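Local coordinates for protein beta-mannosidase (Trichoderma harzianum, PDB 4CVU) that probably hydrolyses terminal beta-D-mannosidic bonds at the non-reducing ends of mannose-containing oligosaccharides, as a glycoside hydrolase of family 2, at residues Asn230-Asp234 and Tyr470-Asn476; Ile233-Arg237 and Arg344-Thr350; Val254-Phe260 and Met297-Val303; Ser271-Ala277 and Gln322-Val328. All blocks are in the same frame, centred on the assembly; numbering follows the deposited sequence.

The four contacts illustrate how a beta-sandwich domain is built and fastened to its neighbour. Interactions 3 and 4 are antiparallel strand pairings; their centres are about 15 Å apart and their apolar faces pack together, Val-254 CG1 lying 3.6 Å from Ile-326 CD1. Interaction 2 closes the same core where strands 227-237 and 340-346 face each other, its centre about 10 Å from that of interaction 4, and Val-346 N probably bonds to Tyr-324 O at 2.8 Å. Interaction 1 uses the other side of strand 227-237 to dock helix 458-475. Its centre lies about 10 Å from that of interaction 3; the two share a mannose that hydrogen-bonds to the sandwich and packs over the Arg-473 guanidinium of the helix.

Interaction 1: Asn230-Asp234 and Tyr470-Asn476; sequences NTDID and YNVRRLN. With MAN (alpha-D-mannopyranose), chain E.
Asn-230 reaches the helix backbone: its ND2 donates to Tyr-470 O (3.2 Å) in the carbonyl plane, on a lone pair, although that oxygen already accepts from Arg-474 N. With CG anti to the backbone N (chi1 -169°), the amide points across at the helix, and its OD1 rests on Arg-474 CA and CB. Thr-231 O faces Arg-473 O, two acceptors that cannot bond each other; a water instead donates to Thr-231 O and, at 2.7 Å, to Arg-474 O. Asp-232 lies across Arg-473. Its OD2 stands 3.9 Å from Arg-473 NH1, a long salt bridge of charges only, with no N-H pointing at OD2, while its CB covers one guanidinium face; mannose C6 sits over the opposite face, 3.7 Å above the plane. NH1 also bonds to Asn-528, and NE pairs with Asp-259 of strand 252-261. One amide nitrogen serves both Ile-233 and Asp-234: Asn-476 ND2 gives to Ile-233 O (2.9 Å) and, from above the carboxylate plane, to Asp-234 OD1 (3.1 Å). Asn-476 OD1 bonds to Ser-529 OG and Asp-234 OD2 to His-530 N. Thus strand 227-237, paired with strand 252-261, lies on helix 458-475, beside strand 481-485 and helix 506-528.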
# COMPACT_ATOMS: atom_id res chain seq x y z
N ASN A 230 -32.54 29.55 10.42
CA ASN A 230 -32.88 28.29 11.09
C ASN A 230 -34.40 28.30 11.40
O ASN A 230 -34.98 29.35 11.66
CB ASN A 230 -32.08 28.16 12.39
CG ASN A 230 -32.17 26.78 13.01
OD1 ASN A 230 -32.50 25.81 12.33
ND2 ASN A 230 -31.84 26.66 14.30
N THR A 231 -35.03 27.13 11.38
CA THR A 231 -36.49 27.03 11.55
C THR A 231 -36.86 25.82 12.41
O THR A 231 -36.52 24.69 12.09
CB THR A 231 -37.17 26.91 10.17
OG1 THR A 231 -36.92 28.10 9.39
CG2 THR A 231 -38.68 26.72 10.32
N ASP A 232 -37.55 26.09 13.53
CA ASP A 232 -38.03 25.05 14.44
C ASP A 232 -39.49 24.79 14.11
O ASP A 232 -40.33 25.70 14.29
CB ASP A 232 -37.84 25.49 15.89
CG ASP A 232 -38.24 24.40 16.92
OD1 ASP A 232 -39.04 23.48 16.59
OD2 ASP A 232 -37.79 24.52 18.10
N ILE A 233 -39.79 23.59 13.62
CA ILE A 233 -41.17 23.12 13.44
C ILE A 233 -41.39 22.04 14.49
O ILE A 233 -40.57 21.07 14.59
CB ILE A 233 -41.43 22.50 12.06
CG1 ILE A 233 -41.03 23.46 10.91
CG2 ILE A 233 -42.89 22.12 11.93
CD1 ILE A 233 -41.78 24.77 10.88
N ASP A 234 -42.43 22.22 15.28
CA ASP A 234 -42.76 21.29 16.36
C ASP A 234 -44.20 20.86 16.14
O ASP A 234 -45.14 21.66 16.29
CB ASP A 234 -42.59 21.96 17.73
CG ASP A 234 -42.54 20.96 18.88
OD1 ASP A 234 -42.33 19.72 18.67
OD2 ASP A 234 -42.70 21.41 20.02
N TYR A 470 -29.36 25.99 18.94
CA TYR A 470 -29.28 25.90 17.47
C TYR A 470 -29.65 24.49 16.94
O TYR A 470 -30.49 24.33 16.06
CB TYR A 470 -27.87 26.25 17.01
CG TYR A 470 -27.68 26.01 15.52
CD1 TYR A 470 -28.39 26.75 14.59
CD2 TYR A 470 -26.82 25.01 15.04
CE1 TYR A 470 -28.24 26.54 13.24
CE2 TYR A 470 -26.65 24.79 13.68
CZ TYR A 470 -27.36 25.55 12.78
OH TYR A 470 -27.22 25.36 11.42
N ASN A 471 -29.01 23.45 17.48
CA ASN A 471 -29.23 22.10 16.96
C ASN A 471 -30.60 21.49 17.32
O ASN A 471 -31.21 20.86 16.45
CB ASN A 471 -28.10 21.20 17.37
CG ASN A 471 -26.83 21.53 16.63
OD1 ASN A 471 -26.72 21.28 15.43
ND2 ASN A 471 -25.85 22.11 17.34
N VAL A 472 -31.09 21.71 18.55
CA VAL A 472 -32.46 21.28 18.92
C VAL A 472 -33.51 21.92 17.99
O VAL A 472 -34.41 21.23 17.49
CB VAL A 472 -32.80 21.58 20.39
CG1 VAL A 472 -34.31 21.54 20.62
CG2 VAL A 472 -32.13 20.57 21.32
N ARG A 473 -33.38 23.23 17.76
CA ARG A 473 -34.29 23.95 16.83
C ARG A 473 -34.15 23.46 15.39
O ARG A 473 -35.17 23.23 14.72
CB ARG A 473 -34.07 25.48 16.88
CG ARG A 473 -34.54 26.14 18.16
CD ARG A 473 -34.11 27.61 18.24
NE ARG A 473 -34.85 28.50 17.31
CZ ARG A 473 -36.14 28.82 17.45
NH1 ARG A 473 -36.87 28.32 18.45
NH2 ARG A 473 -36.71 29.65 16.58
N ARG A 474 -32.90 23.29 14.95
CA ARG A 474 -32.60 22.83 13.58
C ARG A 474 -33.22 21.47 13.27
O ARG A 474 -33.79 21.28 12.20
CB ARG A 474 -31.08 22.79 13.34
CG ARG A 474 -30.64 22.31 11.95
CD ARG A 474 -29.12 22.41 11.72
NE ARG A 474 -28.37 21.54 12.61
CZ ARG A 474 -28.11 20.24 12.37
NH1 ARG A 474 -28.51 19.66 11.25
NH2 ARG A 474 -27.45 19.53 13.27
N LEU A 475 -33.11 20.54 14.22
CA LEU A 475 -33.42 19.12 13.98
C LEU A 475 -34.84 18.71 14.32
O LEU A 475 -35.28 17.65 13.88
CB LEU A 475 -32.43 18.25 14.76
CG LEU A 475 -31.00 18.29 14.21
CD1 LEU A 475 -30.04 17.55 15.13
CD2 LEU A 475 -30.95 17.67 12.83
N ASN A 476 -35.57 19.57 15.06
CA ASN A 476 -36.84 19.20 15.68
C ASN A 476 -37.93 18.72 14.71
O ASN A 476 -38.78 17.93 15.09
CB ASN A 476 -37.41 20.37 16.49
CG ASN A 476 -38.46 19.90 17.46
OD1 ASN A 476 -38.17 19.18 18.40
ND2 ASN A 476 -39.69 20.28 17.20
C1 MAN E . -32.30 32.98 21.81
C2 MAN E . -31.73 34.23 21.17
C3 MAN E . -32.84 34.97 20.44
C4 MAN E . -33.62 34.02 19.51
C5 MAN E . -33.97 32.70 20.18
C6 MAN E . -34.56 31.71 19.19
O2 MAN E . -30.72 33.87 20.24
O3 MAN E . -32.26 36.00 19.65
O4 MAN E . -34.85 34.59 19.12
O5 MAN E . -32.86 32.15 20.81
O6 MAN E . -33.70 31.45 18.10
O HOH W 1 -34.18 23.26 10.37
O HOH W 2 -37.09 22.04 13.07

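Interaction 2: Ile233-Arg237 and Arg344-Thr350; sequences IDIFR and RRVGFRT
Ile-235 and Phe-348 form the centre of a contact with no direct hydrogen bond. Ile-235 sends its two branches to different places: CG2 lies 3.5 Å from Phe-348 CD2, while CD1 touches Val-346 CG2 at 3.6 Å. Having CG1 anti to the carbonyl carbon (chi1 -60°) and an extended second torsion carries CD1 forward to that valine. A valine substituted for Ile-235 would probably open a gap between Val-346 and the Phe-348 ring, because the delta methyl that touches both would be gone. On one side of it Ile-233 CG2 meets Val-346 CG1 at 4.1 Å, and on the other Arg-237 CG leans on Thr-350 CG2 at 3.5 Å, the arginine's NH1 being bound to Ala-250 O. A CH-pi contact puts Ile-235 CD1 over the Phe-348 face, 4.3 Å from the centroid and 15° off the normal. The polar link is indirect: one water lies 2.9 Å from Ile-235 O and can donate to it or to Arg-349 O, though it has more acceptors than protons. The two strands run 17° from parallel, axes 9.4 Å apart, too far for backbone pairing, and meet through side chains, as facing layers do in the immunoglobulin-like beta-sandwich of family 2 glycoside hydrolases.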
# COMPACT_ATOMS: atom_id res chain seq x y z
N ILE A 233 -39.79 23.59 13.62
CA ILE A 233 -41.17 23.12 13.44
C ILE A 233 -41.39 22.04 14.49
O ILE A 233 -40.57 21.07 14.59
CB ILE A 233 -41.43 22.50 12.06
CG1 ILE A 233 -41.03 23.46 10.91
CG2 ILE A 233 -42.89 22.12 11.93
CD1 ILE A 233 -41.78 24.77 10.88
N ASP A 234 -42.43 22.22 15.28
CA ASP A 234 -42.76 21.29 16.36
C ASP A 234 -44.20 20.86 16.14
O ASP A 234 -45.14 21.66 16.29
CB ASP A 234 -42.59 21.96 17.73
CG ASP A 234 -42.54 20.96 18.88
OD1 ASP A 234 -42.33 19.72 18.67
OD2 ASP A 234 -42.70 21.41 20.02
N ILE A 235 -44.37 19.62 15.68
CA ILE A 235 -45.67 19.03 15.50
C ILE A 235 -45.90 18.05 16.63
O ILE A 235 -45.14 17.08 16.79
CB ILE A 235 -45.80 18.33 14.16
CG1 ILE A 235 -45.58 19.35 13.03
CG2 ILE A 235 -47.18 17.73 14.05
CD1 ILE A 235 -45.57 18.74 11.66
N PHE A 236 -46.90 18.34 17.45
CA PHE A 236 -47.21 17.54 18.63
C PHE A 236 -48.73 17.43 18.82
O PHE A 236 -49.49 18.12 18.14
CB PHE A 236 -46.55 18.13 19.88
CG PHE A 236 -46.86 19.58 20.10
CD1 PHE A 236 -46.21 20.58 19.36
CD2 PHE A 236 -47.79 19.96 21.05
CE1 PHE A 236 -46.50 21.90 19.57
CE2 PHE A 236 -48.09 21.29 21.26
CZ PHE A 236 -47.45 22.26 20.51
N ARG A 237 -49.15 16.55 19.73
CA ARG A 237 -50.56 16.45 20.08
C ARG A 237 -50.86 17.54 21.09
O ARG A 237 -50.03 17.88 21.94
CB ARG A 237 -50.87 15.07 20.69
CG ARG A 237 -50.72 13.88 19.74
CD ARG A 237 -51.93 13.72 18.84
NE ARG A 237 -51.84 12.57 17.94
CZ ARG A 237 -52.84 12.12 17.17
NH1 ARG A 237 -54.03 12.71 17.20
NH2 ARG A 237 -52.65 11.07 16.37
N ARG A 344 -39.67 23.13 5.16
CA ARG A 344 -39.14 21.92 5.73
C ARG A 344 -40.01 20.72 5.34
O ARG A 344 -41.18 20.87 4.99
CB ARG A 344 -39.09 22.05 7.26
CG ARG A 344 -38.08 23.08 7.78
CD ARG A 344 -36.65 22.76 7.36
NE ARG A 344 -35.66 23.62 7.99
CZ ARG A 344 -35.20 24.77 7.49
NH1 ARG A 344 -35.63 25.24 6.35
NH2 ARG A 344 -34.28 25.44 8.15
N ARG A 345 -39.45 19.52 5.42
CA ARG A 345 -40.24 18.30 5.26
C ARG A 345 -40.49 17.69 6.64
O ARG A 345 -39.57 17.52 7.43
CB ARG A 345 -39.56 17.31 4.31
CG ARG A 345 -40.41 16.08 4.04
CD ARG A 345 -39.87 15.18 2.93
NE ARG A 345 -38.63 14.54 3.32
CZ ARG A 345 -37.95 13.66 2.59
NH1 ARG A 345 -38.40 13.27 1.41
NH2 ARG A 345 -36.82 13.14 3.07
N VAL A 346 -41.74 17.39 6.94
CA VAL A 346 -42.15 16.98 8.28
C VAL A 346 -43.02 15.72 8.30
O VAL A 346 -43.51 15.28 7.29
CB VAL A 346 -42.91 18.14 9.00
CG1 VAL A 346 -42.05 19.39 9.01
CG2 VAL A 346 -44.24 18.45 8.32
N GLY A 347 -43.24 15.17 9.50
CA GLY A 347 -44.16 14.06 9.70
C GLY A 347 -45.07 14.29 10.89
O GLY A 347 -44.72 15.04 11.82
N PHE A 348 -46.25 13.68 10.85
CA PHE A 348 -47.17 13.68 11.95
C PHE A 348 -47.05 12.36 12.67
O PHE A 348 -47.48 11.34 12.17
CB PHE A 348 -48.62 13.90 11.47
CG PHE A 348 -48.87 15.28 10.98
CD1 PHE A 348 -48.56 15.64 9.68
CD2 PHE A 348 -49.42 16.24 11.83
CE1 PHE A 348 -48.80 16.94 9.24
CE2 PHE A 348 -49.65 17.53 11.40
CZ PHE A 348 -49.34 17.88 10.10
N ARG A 349 -46.39 12.41 13.83
CA ARG A 349 -46.31 11.26 14.72
C ARG A 349 -45.87 11.67 16.10
O ARG A 349 -45.33 12.75 16.30
CB ARG A 349 -45.37 10.16 14.17
CG ARG A 349 -44.04 10.64 13.61
CD ARG A 349 -42.96 10.81 14.65
NE ARG A 349 -42.98 12.15 15.19
CZ ARG A 349 -41.91 12.80 15.66
NH1 ARG A 349 -40.72 12.23 15.63
NH2 ARG A 349 -42.06 14.02 16.13
N THR A 350 -46.14 10.80 17.06
CA THR A 350 -45.65 10.97 18.41
C THR A 350 -44.59 9.91 18.64
O THR A 350 -44.77 8.75 18.23
CB THR A 350 -46.76 10.83 19.48
OG1 THR A 350 -47.29 9.51 19.46
CG2 THR A 350 -47.87 11.87 19.24
O HOH W 3 -45.02 14.64 18.42

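Interaction 3: Val254-Phe260 and Met297-Val303; sequences VNASLDF and MTVTGSV. With NAG (2-acetamido-2-deoxy-beta-D-glucopyranose), chain B; MAN (alpha-D-mannopyranose), chain E.
Val-254 to Phe-260 pairs with Met-297 to Val-303 as neighbouring antiparallel strands of an immunoglobulin-like beta-sandwich. Backbone bonds set the register: Val-254 with Val-303, Ala-256 with Gly-301 and Leu-258 with Val-299 are hydrogen-bonded pairs, each bonded in both directions, and Phe-260 N adds a bond to Met-297 O (3.0 Å). Apolar packing occupies the face of Val-254, Ala-256 and Leu-258, which is turned to strand 324-332; Leu-258 CB meets Val-299 CG1 there at 4.0 Å. The Phe-260 ring is folded back over the partner strand, CG lying between the backbone N and the carbonyl carbon (chi1 59°). One face covers the carbonyl carbon of Met-297, 3.3 Å from its plane, and CE2 approaches Val-299 CG1. Replacing Phe-260 by alanine is likely to uncover the Met-297 to Thr-298 peptide and deprive Val-299 of an apolar neighbour. Polar side chains line the other face. Ser-257 OG and Thr-300 OG1 share a hydrogen bond of 2.8 Å, and Arg-473 also bonds to the serine. Here the protein carries its own glycan: Asn-255 ND2 is bonded covalently to C1 of N-acetylglucosamine, and a mannose returns to the same face. Its O4 donates to Thr-298 OG1 (2.6 Å) and its O6 to Asp-259 OD1 (2.7 Å), while Thr-298 OG1 itself gives its proton to that same OD1, also at 2.7 Å.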
# COMPACT_ATOMS: atom_id res chain seq x y z
N VAL A 254 -49.31 22.46 15.04
CA VAL A 254 -48.13 22.76 14.26
C VAL A 254 -47.59 24.12 14.69
O VAL A 254 -48.24 25.13 14.49
CB VAL A 254 -48.45 22.80 12.77
CG1 VAL A 254 -47.21 23.15 11.94
CG2 VAL A 254 -49.06 21.47 12.32
N ASN A 255 -46.42 24.14 15.32
CA ASN A 255 -45.79 25.36 15.77
C ASN A 255 -44.56 25.67 14.91
O ASN A 255 -43.74 24.80 14.69
CB ASN A 255 -45.37 25.20 17.23
CG ASN A 255 -44.97 26.51 17.88
OD1 ASN A 255 -45.31 27.60 17.42
ND2 ASN A 255 -44.24 26.40 18.99
N ALA A 256 -44.45 26.90 14.43
CA ALA A 256 -43.39 27.27 13.53
C ALA A 256 -42.69 28.49 14.06
O ALA A 256 -43.30 29.53 14.18
CB ALA A 256 -43.94 27.55 12.14
N SER A 257 -41.40 28.38 14.35
CA SER A 257 -40.60 29.47 14.88
C SER A 257 -39.38 29.67 13.96
O SER A 257 -38.58 28.73 13.73
CB SER A 257 -40.18 29.15 16.32
OG SER A 257 -39.52 30.25 16.90
N LEU A 258 -39.26 30.86 13.40
CA LEU A 258 -38.26 31.13 12.36
C LEU A 258 -37.20 32.14 12.79
O LEU A 258 -37.55 33.26 13.18
CB LEU A 258 -38.94 31.68 11.11
CG LEU A 258 -39.59 30.68 10.14
CD1 LEU A 258 -40.87 30.07 10.68
CD2 LEU A 258 -39.88 31.41 8.82
N ASP A 259 -35.92 31.76 12.70
CA ASP A 259 -34.80 32.67 12.93
C ASP A 259 -34.37 33.30 11.59
O ASP A 259 -34.44 32.64 10.56
CB ASP A 259 -33.61 31.93 13.57
CG ASP A 259 -33.99 31.26 14.89
OD1 ASP A 259 -34.77 31.86 15.63
OD2 ASP A 259 -33.52 30.12 15.17
N PHE A 260 -33.93 34.56 11.62
CA PHE A 260 -33.63 35.30 10.38
C PHE A 260 -32.64 36.47 10.58
O PHE A 260 -32.33 36.85 11.70
CB PHE A 260 -34.94 35.81 9.76
CG PHE A 260 -35.74 36.73 10.68
CD1 PHE A 260 -35.48 38.10 10.72
CD2 PHE A 260 -36.72 36.22 11.52
CE1 PHE A 260 -36.20 38.93 11.60
CE2 PHE A 260 -37.42 37.04 12.39
CZ PHE A 260 -37.17 38.40 12.44
N MET A 297 -34.74 38.90 15.94
CA MET A 297 -34.34 37.90 14.94
C MET A 297 -35.21 36.66 14.85
O MET A 297 -34.81 35.67 14.29
CB MET A 297 -32.88 37.50 15.15
CG MET A 297 -32.65 36.56 16.32
SD MET A 297 -30.97 35.93 16.45
CE MET A 297 -30.08 37.42 16.85
N THR A 298 -36.40 36.71 15.39
CA THR A 298 -37.26 35.54 15.38
C THR A 298 -38.74 35.88 15.26
O THR A 298 -39.19 36.91 15.77
CB THR A 298 -37.02 34.65 16.61
OG1 THR A 298 -35.64 34.24 16.62
CG2 THR A 298 -37.91 33.41 16.58
N VAL A 299 -39.47 35.03 14.55
CA VAL A 299 -40.91 35.16 14.44
C VAL A 299 -41.54 33.76 14.56
O VAL A 299 -41.04 32.78 13.98
CB VAL A 299 -41.32 35.87 13.13
CG1 VAL A 299 -40.94 35.05 11.92
CG2 VAL A 299 -42.82 36.17 13.14
N THR A 300 -42.62 33.69 15.34
CA THR A 300 -43.24 32.42 15.71
C THR A 300 -44.76 32.48 15.62
O THR A 300 -45.37 33.50 15.97
CB THR A 300 -42.89 32.08 17.17
OG1 THR A 300 -41.47 32.16 17.37
CG2 THR A 300 -43.37 30.69 17.54
N GLY A 301 -45.36 31.39 15.17
CA GLY A 301 -46.82 31.23 15.23
C GLY A 301 -47.22 29.77 15.20
O GLY A 301 -46.39 28.89 14.92
N SER A 302 -48.50 29.49 15.48
CA SER A 302 -48.99 28.12 15.48
C SER A 302 -50.35 27.97 14.84
O SER A 302 -51.05 28.95 14.59
CB SER A 302 -49.02 27.54 16.89
OG SER A 302 -50.17 27.95 17.59
N VAL A 303 -50.72 26.72 14.58
CA VAL A 303 -52.04 26.40 14.06
C VAL A 303 -52.45 25.01 14.51
O VAL A 303 -51.60 24.14 14.68
CB VAL A 303 -52.09 26.48 12.52
CG1 VAL A 303 -51.20 25.46 11.86
CG2 VAL A 303 -53.51 26.33 12.01
C1 NAG B . -43.72 27.50 19.76
C2 NAG B . -44.36 27.66 21.14
C3 NAG B . -43.72 28.83 21.86
C4 NAG B . -42.20 28.62 21.96
C5 NAG B . -41.64 28.34 20.56
C6 NAG B . -40.17 27.95 20.51
C7 NAG B . -46.68 26.91 21.32
C8 NAG B . -48.13 27.24 21.07
N2 NAG B . -45.80 27.83 20.97
O3 NAG B . -44.29 28.90 23.15
O4 NAG B . -41.58 29.79 22.47
O5 NAG B . -42.34 27.29 19.95
O6 NAG B . -39.78 27.92 19.15
O7 NAG B . -46.38 25.84 21.84
C1 MAN E . -32.30 32.98 21.81
C2 MAN E . -31.73 34.23 21.17
C3 MAN E . -32.84 34.97 20.44
C4 MAN E . -33.62 34.02 19.51
C5 MAN E . -33.97 32.70 20.18
C6 MAN E . -34.56 31.71 19.19
O2 MAN E . -30.72 33.87 20.24
O3 MAN E . -32.26 36.00 19.65
O4 MAN E . -34.85 34.59 19.12
O5 MAN E . -32.86 32.15 20.81
O6 MAN E . -33.70 31.45 18.10

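Interaction 4: Ser271-Ala277 and Gln322-Val328; sequences SVIITDA and QLYNITV
Tyr-324 meets Thr-275 and Ile-274 from its CB onward: CB is 3.3 Å from Thr-275 O and 3.9 Å from Ile-274 CG2. Because CG is anti to the carbonyl carbon (chi1 -66°), the ring extends beside the opposite chain: Thr-275 O lies at the ring edge, near its plane, by CD1; CE1 approaches Asp-276 OD2 at 4.1 Å, and OH takes the backbone N-H of Lys-311. Gln-322 NE2 lies above one ring face, toward the rim, and donates a weak bond to Asp-276 OD2. Ala-277 N adds a bond to Leu-323 O, from above the carbonyl plane. Away from this end the ladder is regular antiparallel sheet, Ile-273 with Thr-327 and Thr-275 with Asn-325 being hydrogen-bonded pairs. Between them, Ile-274 and Ile-326 lie side by side with their CG1 atoms 4.0 Å apart, and beyond Ile-273 and Thr-327 Val-272 CG1 meets Val-328 CG2 at 3.6 Å. On the other face a water donates to Ile-273 O (2.8 Å) and is hydrogen-bonded to Thr-327 OG1. The pair sits inside its sheet, with strand 283-294 beside 268-276 and strand 340-346 beside 324-332, and Ile-326 and Val-328 pack against strand 252-261 of the facing layer.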
# COMPACT_ATOMS: atom_id res chain seq x y z
N SER A 271 -48.52 32.60 7.46
CA SER A 271 -49.39 31.63 6.82
C SER A 271 -48.58 30.38 6.47
O SER A 271 -47.34 30.45 6.36
CB SER A 271 -49.96 32.23 5.55
OG SER A 271 -48.92 32.48 4.63
N VAL A 272 -49.26 29.24 6.32
CA VAL A 272 -48.61 27.98 5.96
C VAL A 272 -49.40 27.20 4.94
O VAL A 272 -50.63 27.20 4.97
CB VAL A 272 -48.37 27.07 7.19
CG1 VAL A 272 -47.38 27.73 8.14
CG2 VAL A 272 -49.67 26.73 7.91
N ILE A 273 -48.68 26.54 4.03
CA ILE A 273 -49.25 25.52 3.15
C ILE A 273 -48.58 24.19 3.49
O ILE A 273 -47.35 24.08 3.45
CB ILE A 273 -49.03 25.85 1.65
CG1 ILE A 273 -49.73 27.18 1.28
CG2 ILE A 273 -49.58 24.73 0.76
CD1 ILE A 273 -49.12 27.88 0.08
N ILE A 274 -49.38 23.20 3.84
CA ILE A 274 -48.91 21.86 4.15
C ILE A 274 -49.45 20.94 3.08
O ILE A 274 -50.66 20.79 2.93
CB ILE A 274 -49.37 21.38 5.54
CG1 ILE A 274 -48.98 22.40 6.62
CG2 ILE A 274 -48.81 20.01 5.84
CD1 ILE A 274 -49.33 21.98 8.03
N THR A 275 -48.54 20.28 2.36
CA THR A 275 -48.86 19.49 1.18
C THR A 275 -48.18 18.12 1.24
O THR A 275 -47.18 17.93 1.96
CB THR A 275 -48.44 20.26 -0.10
OG1 THR A 275 -48.69 19.46 -1.25
CG2 THR A 275 -46.96 20.63 -0.08
N ASP A 276 -48.70 17.17 0.48
CA ASP A 276 -48.14 15.83 0.45
C ASP A 276 -46.73 15.88 -0.12
O ASP A 276 -46.50 16.50 -1.17
CB ASP A 276 -49.01 14.87 -0.37
CG ASP A 276 -48.77 13.42 0.00
OD1 ASP A 276 -47.72 12.85 -0.38
OD2 ASP A 276 -49.62 12.85 0.70
N ALA A 277 -45.78 15.24 0.57
CA ALA A 277 -44.37 15.35 0.23
C ALA A 277 -44.03 14.74 -1.13
O ALA A 277 -43.12 15.22 -1.81
CB ALA A 277 -43.51 14.73 1.33
N GLN A 322 -45.16 8.38 5.81
CA GLN A 322 -45.88 9.56 5.33
C GLN A 322 -45.18 10.84 5.76
O GLN A 322 -44.99 11.08 6.95
CB GLN A 322 -47.31 9.57 5.87
CG GLN A 322 -48.17 10.69 5.32
CD GLN A 322 -48.52 10.48 3.85
OE1 GLN A 322 -49.09 9.46 3.48
NE2 GLN A 322 -48.18 11.47 3.01
N LEU A 323 -44.83 11.66 4.79
CA LEU A 323 -44.21 12.95 5.08
C LEU A 323 -44.99 14.04 4.35
O LEU A 323 -45.68 13.75 3.38
CB LEU A 323 -42.73 12.97 4.63
CG LEU A 323 -41.87 11.97 5.41
CD1 LEU A 323 -40.50 11.89 4.77
CD2 LEU A 323 -41.78 12.35 6.90
N TYR A 324 -44.81 15.28 4.80
CA TYR A 324 -45.45 16.42 4.19
C TYR A 324 -44.46 17.57 4.07
O TYR A 324 -43.61 17.73 4.94
CB TYR A 324 -46.65 16.88 5.05
CG TYR A 324 -47.81 15.91 5.13
CD1 TYR A 324 -48.80 15.90 4.15
CD2 TYR A 324 -47.97 15.06 6.22
CE1 TYR A 324 -49.88 15.03 4.22
CE2 TYR A 324 -49.03 14.19 6.31
CZ TYR A 324 -50.00 14.18 5.31
OH TYR A 324 -51.05 13.32 5.39
N ASN A 325 -44.59 18.38 3.03
CA ASN A 325 -43.88 19.65 2.95
C ASN A 325 -44.71 20.78 3.58
O ASN A 325 -45.89 20.92 3.29
CB ASN A 325 -43.50 19.98 1.50
CG ASN A 325 -42.42 19.04 0.94
OD1 ASN A 325 -41.75 18.32 1.69
ND2 ASN A 325 -42.23 19.05 -0.38
N ILE A 326 -44.09 21.55 4.46
CA ILE A 326 -44.70 22.70 5.08
C ILE A 326 -43.87 23.90 4.68
O ILE A 326 -42.68 23.97 5.02
CB ILE A 326 -44.84 22.58 6.62
CG1 ILE A 326 -45.37 23.88 7.24
CG2 ILE A 326 -43.53 22.23 7.29
CD1 ILE A 326 -45.81 23.75 8.69
N THR A 327 -44.49 24.80 3.92
CA THR A 327 -43.88 26.08 3.56
C THR A 327 -44.53 27.17 4.42
O THR A 327 -45.76 27.28 4.48
CB THR A 327 -44.07 26.39 2.06
OG1 THR A 327 -43.52 25.33 1.28
CG2 THR A 327 -43.39 27.69 1.67
N VAL A 328 -43.68 27.95 5.10
CA VAL A 328 -44.13 28.99 6.03
C VAL A 328 -43.71 30.34 5.49
O VAL A 328 -42.53 30.58 5.28
CB VAL A 328 -43.48 28.83 7.42
CG1 VAL A 328 -43.93 29.93 8.36
CG2 VAL A 328 -43.79 27.47 8.02
O HOH W 4 -45.75 23.55 1.20